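Beta-N-acetylglucosaminidase-like protein Glycoside hydrolase family 20 (Flavobacterium johnsoniae, PDB 6YHH) probably hydrolyses terminal N-acetylglucosamine residues from chitin-derived oligosaccharides, as a beta-N-acetylhexosaminidase of glycoside hydrolase family 20. Local coordinates at residues Phe141-Trp146 / Leu425-Pro430. Numbering follows the deposited sequence.
Sequences FPRFTW and LNDPMP
The Phe144 ring is sandwiched between Pro428 and the side chain of its own neighbour Arg143. Pro428 supplies an off-centre CH-pi contact, its CG 4.2 Å from the centroid of the Phe144 ring and 3.7 Å from Phe144 CE2. On the opposite face, Arg143 CG stands 3.8 Å above the ring plane, toward the rim. The guanidinium has Phe144 CE2 against one face, while Asp427 meets it at the edge.

That edge carries the salt bridge. Arg143 is extended, with CG anti to its backbone N (chi1 -176°), which carries the guanidinium past the ring to the carboxylate and lets it grip end-on. NH1 of Arg143 reaches OD2 of Asp427 at 2.8 Å, nearly straight (172°) and in the guanidinium plane. The second bond, Arg143 NH2 to Asp427 OD1, is 3.0 Å, more bent and tilted from that plane, consistent with the 49° between guanidinium and carboxylate planes. OD1 of Asp427 also accepts from Met429 N (2.8 Å) through its anti lone pair, closing an Asx turn that fixes the carboxylate. Met429 CB packs 3.4 Å from Arg143 NH2. With an alanine at Asp427, the guanidinium would probably lose its close carboxylate partner, and Met429 N its acceptor in the turn.

Loop 141-146 leads from strand 131-140 into the catalytic TIM barrel at strand 146-152; the contact ties this entry to loop 425-430, ahead of strand 443-450, its parallel neighbour. Pro428 also rests on Ile443 of that strand and on helix 467-476, whose Leu475 and Trp476 are joined by backbone hydrogen bonds to Phe144 and Arg143 respectively.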
# COMPACT_ATOMS: atom_id res chain seq x y z
N PHE A 141 6.66 -18.00 26.36
CA PHE A 141 6.76 -19.08 25.43
C PHE A 141 5.33 -19.31 24.93
O PHE A 141 4.36 -18.94 25.59
CB PHE A 141 7.27 -20.38 26.15
CG PHE A 141 6.45 -20.75 27.42
CD1 PHE A 141 6.77 -20.23 28.64
CD2 PHE A 141 5.28 -21.51 27.31
CE1 PHE A 141 6.00 -20.50 29.77
CE2 PHE A 141 4.53 -21.85 28.43
CZ PHE A 141 4.91 -21.32 29.67
N PRO A 142 5.21 -19.99 23.76
CA PRO A 142 3.89 -20.23 23.23
C PRO A 142 3.17 -21.46 23.80
O PRO A 142 3.77 -22.55 23.96
CB PRO A 142 4.18 -20.48 21.71
CG PRO A 142 5.55 -21.05 21.67
CD PRO A 142 6.25 -20.40 22.82
N ARG A 143 1.84 -21.37 23.90
CA ARG A 143 1.01 -22.50 24.23
C ARG A 143 0.96 -23.55 23.16
O ARG A 143 1.06 -24.78 23.47
CB ARG A 143 -0.41 -22.02 24.57
CG ARG A 143 -1.36 -23.14 25.02
CD ARG A 143 -2.76 -22.59 25.33
NE ARG A 143 -3.64 -23.73 25.59
CZ ARG A 143 -4.97 -23.69 25.38
NH1 ARG A 143 -5.56 -22.59 24.93
NH2 ARG A 143 -5.72 -24.76 25.54
N PHE A 144 0.88 -23.16 21.87
CA PHE A 144 0.82 -24.11 20.76
C PHE A 144 1.94 -23.82 19.83
O PHE A 144 2.32 -22.61 19.64
CB PHE A 144 -0.52 -23.96 19.96
CG PHE A 144 -1.75 -24.33 20.75
CD1 PHE A 144 -2.05 -25.68 20.96
CD2 PHE A 144 -2.60 -23.37 21.29
CE1 PHE A 144 -3.17 -26.02 21.73
CE2 PHE A 144 -3.72 -23.74 22.02
CZ PHE A 144 -4.00 -25.08 22.22
N THR A 145 2.39 -24.86 19.17
CA THR A 145 3.48 -24.68 18.22
C THR A 145 3.09 -24.18 16.79
O THR A 145 3.93 -23.62 16.11
CB THR A 145 4.36 -26.00 18.11
OG1 THR A 145 5.64 -25.69 17.58
CG2 THR A 145 3.71 -27.06 17.26
N TRP A 146 1.85 -24.42 16.37
CA TRP A 146 1.33 -24.04 15.05
C TRP A 146 0.40 -22.90 15.28
O TRP A 146 -0.64 -23.07 15.84
CB TRP A 146 0.60 -25.26 14.41
CG TRP A 146 0.14 -25.01 13.03
CD1 TRP A 146 -0.70 -23.99 12.59
CD2 TRP A 146 0.49 -25.78 11.88
NE1 TRP A 146 -0.91 -24.11 11.22
CE2 TRP A 146 -0.15 -25.15 10.75
CE3 TRP A 146 1.32 -26.87 11.68
CZ2 TRP A 146 -0.06 -25.69 9.49
CZ3 TRP A 146 1.46 -27.37 10.39
CH2 TRP A 146 0.74 -26.76 9.32
N LEU A 425 -12.48 -16.69 21.88
CA LEU A 425 -12.85 -17.75 22.88
C LEU A 425 -12.85 -19.10 22.27
O LEU A 425 -12.98 -20.11 22.95
CB LEU A 425 -14.18 -17.42 23.47
CG LEU A 425 -14.11 -16.08 24.25
CD1 LEU A 425 -15.50 -15.74 24.78
CD2 LEU A 425 -13.00 -16.00 25.33
N ASN A 426 -12.54 -19.20 20.97
CA ASN A 426 -12.46 -20.49 20.34
C ASN A 426 -11.13 -21.18 20.68
O ASN A 426 -10.09 -20.68 20.38
CB ASN A 426 -12.48 -20.26 18.82
CG ASN A 426 -12.57 -21.54 17.99
OD1 ASN A 426 -13.54 -22.29 18.12
ND2 ASN A 426 -11.61 -21.73 17.04
N ASP A 427 -11.13 -22.35 21.26
CA ASP A 427 -9.86 -22.91 21.78
C ASP A 427 -9.54 -24.22 21.09
O ASP A 427 -10.43 -25.11 20.99
CB ASP A 427 -10.03 -23.13 23.27
CG ASP A 427 -8.72 -23.36 24.00
OD1 ASP A 427 -8.06 -24.36 23.75
OD2 ASP A 427 -8.32 -22.52 24.74
N PRO A 428 -8.33 -24.39 20.60
CA PRO A 428 -8.01 -25.65 19.95
C PRO A 428 -8.13 -26.87 20.88
O PRO A 428 -8.27 -28.02 20.39
CB PRO A 428 -6.57 -25.44 19.51
CG PRO A 428 -6.41 -23.94 19.42
CD PRO A 428 -7.22 -23.42 20.54
N MET A 429 -8.05 -26.64 22.19
CA MET A 429 -8.24 -27.72 23.19
C MET A 429 -9.68 -27.93 23.52
O MET A 429 -10.38 -27.04 24.05
CB MET A 429 -7.48 -27.46 24.49
CG MET A 429 -7.50 -28.63 25.49
SD MET A 429 -6.39 -29.96 25.00
CE MET A 429 -4.82 -29.01 25.09
N PRO A 430 -10.18 -29.10 23.15
CA PRO A 430 -11.61 -29.32 23.43
C PRO A 430 -11.88 -29.48 24.93
O PRO A 430 -10.95 -29.88 25.69
CB PRO A 430 -11.91 -30.65 22.71
CG PRO A 430 -10.59 -31.40 22.76
CD PRO A 430 -9.52 -30.32 22.61